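Neuraminidase (Influenza A virus, PDB 4GDI) is a neuraminidase-like sialidase homologue, predicted to cleave terminal sialic acids from glycoconjugates although its putative active site has diverged. Local coordinates at residues A[166-169]-A[170-173]. Residues are numbered along the deposited sequence; the frame is centred on the assembly and turned at random.
Sequences GPNV and NQSV. With NAG (2-acetamido-2-deoxy-beta-D-glucopyranose), chain P.
Q171 N donates to N168 O at 3.0 Å, closing a type I beta turn with V169 and N170 at its corners. The turn lies in the loop joining strands 158-165 and 173-180 of one propeller blade, and backbone hydrogen bonds pair V173 with D165 at its base. At the corner, N170 carries an N-linked glycan, its ND2 joined to C1 of the sugar by a 1.4 Å covalent bond. With chi1 at 63°, N170 CG is flanked by its backbone N and carbonyl carbon, and OD1 lies 3.4 Å from N168 CB. The N168 side chain also runs beside the sugar, where ND2 comes 3.6 Å from NAG C5 in van der Waals contact. Alongside it the extended Q171 chain points the same way, and the two terminal amides are nearly coplanar, 20° apart. N168 OD1 and Q171 NE2 nevertheless stay 3.7 Å apart, so the pair packs without a hydrogen bond. The V169 side chain packs on W217, as does that of N170; the V169 side chain lies about 9 Å from the bound calcium ion. S172 OG hydrogen-bonds to H174 NE2 and N196 ND2. N170, Q171 and S172 form the Asn-X-Ser sequon, here set in a surface turn, with the glycan on N170 at its corner. The NAG ring therefore lies partly against the N168 amide, while the sequon hydroxyl is bonded into the protein.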
loop_
_atom_site.group_PDB
_atom_site.type_symbol
_atom_site.label_atom_id
_atom_site.label_comp_id
_atom_site.label_asym_id
_atom_site.label_seq_id
_atom_site.Cartn_x
_atom_site.Cartn_y
_atom_site.Cartn_z
ATOM N N GLY A 166 -19.796 -34.768 -10.622
ATOM C CA GLY A 166 -21.124 -35.345 -10.758
ATOM C C GLY A 166 -22.246 -34.327 -10.677
ATOM O O GLY A 166 -22.259 -33.484 -9.789
ATOM N N PRO A 167 -23.221 -34.409 -11.603
ATOM C CA PRO A 167 -24.300 -33.412 -11.691
ATOM C C PRO A 167 -25.334 -33.466 -10.574
ATOM O O PRO A 167 -26.021 -32.476 -10.348
ATOM C CB PRO A 167 -24.991 -33.760 -13.017
ATOM C CG PRO A 167 -24.661 -35.184 -13.262
ATOM C CD PRO A 167 -23.270 -35.361 -12.725
ATOM N N ASN A 168 -25.462 -34.595 -9.892
ATOM C CA ASN A 168 -26.520 -34.739 -8.898
ATOM C C ASN A 168 -26.035 -35.147 -7.517
ATOM O O ASN A 168 -25.215 -36.051 -7.376
ATOM C CB ASN A 168 -27.557 -35.741 -9.398
ATOM C CG ASN A 168 -28.148 -35.332 -10.728
ATOM O OD1 ASN A 168 -28.039 -36.056 -11.715
ATOM N ND2 ASN A 168 -28.763 -34.150 -10.763
ATOM N N VAL A 169 -26.579 -34.489 -6.496
ATOM C CA VAL A 169 -26.178 -34.756 -5.125
ATOM C C VAL A 169 -26.488 -36.192 -4.696
ATOM O O VAL A 169 -25.964 -36.650 -3.680
ATOM C CB VAL A 169 -26.842 -33.785 -4.133
ATOM C CG1 VAL A 169 -26.530 -32.342 -4.505
ATOM C CG2 VAL A 169 -28.347 -34.020 -4.065
ATOM N N ASN A 170 -27.332 -36.896 -5.455
ATOM C CA ASN A 170 -27.681 -38.280 -5.117
ATOM C C ASN A 170 -26.776 -39.305 -5.786
ATOM O O ASN A 170 -26.903 -40.505 -5.551
ATOM C CB ASN A 170 -29.163 -38.588 -5.404
ATOM C CG ASN A 170 -29.531 -38.460 -6.876
ATOM O OD1 ASN A 170 -28.673 -38.517 -7.756
ATOM N ND2 ASN A 170 -30.832 -38.303 -7.144
ATOM N N GLN A 171 -25.848 -38.834 -6.608
ATOM C CA GLN A 171 -24.780 -39.702 -7.091
ATOM C C GLN A 171 -23.482 -38.918 -7.289
ATOM O O GLN A 171 -22.890 -38.926 -8.368
ATOM C CB GLN A 171 -25.195 -40.413 -8.383
ATOM C CG GLN A 171 -25.895 -39.515 -9.378
ATOM C CD GLN A 171 -26.342 -40.263 -10.617
ATOM O OE1 GLN A 171 -25.843 -41.351 -10.917
ATOM N NE2 GLN A 171 -27.295 -39.687 -11.341
ATOM N N SER A 172 -23.041 -38.248 -6.231
ATOM C CA SER A 172 -21.834 -37.437 -6.300
ATOM C C SER A 172 -20.580 -38.284 -6.176
ATOM O O SER A 172 -20.599 -39.371 -5.599
ATOM C CB SER A 172 -21.854 -36.369 -5.209
ATOM O OG SER A 172 -22.040 -36.949 -3.933
ATOM N N VAL A 173 -19.482 -37.775 -6.727
ATOM C CA VAL A 173 -18.186 -38.431 -6.618
ATOM C C VAL A 173 -17.238 -37.492 -5.865
ATOM O O VAL A 173 -17.264 -36.288 -6.082
ATOM C CB VAL A 173 -17.628 -38.783 -8.009
ATOM C CG1 VAL A 173 -16.235 -39.388 -7.899
ATOM C CG2 VAL A 173 -18.573 -39.746 -8.719
HETATM C C1 NAG P . -31.045 -37.742 -8.461
HETATM C C2 NAG P . -31.926 -38.641 -9.331
HETATM C C3 NAG P . -32.100 -38.032 -10.713
HETATM C C4 NAG P . -32.753 -36.675 -10.509
HETATM C C5 NAG P . -31.799 -35.815 -9.683
HETATM C C6 NAG P . -32.300 -34.377 -9.523
HETATM C C7 NAG P . -32.200 -41.045 -9.181
HETATM C C8 NAG P . -32.169 -42.150 -10.195
HETATM N N2 NAG P . -31.413 -39.996 -9.424
HETATM O O3 NAG P . -32.894 -38.860 -11.534
HETATM O O4 NAG P . -33.057 -36.079 -11.750
HETATM O O5 NAG P . -31.563 -36.418 -8.417
HETATM O O6 NAG P . -33.453 -34.298 -8.711
HETATM O O7 NAG P . -32.927 -41.129 -8.189
#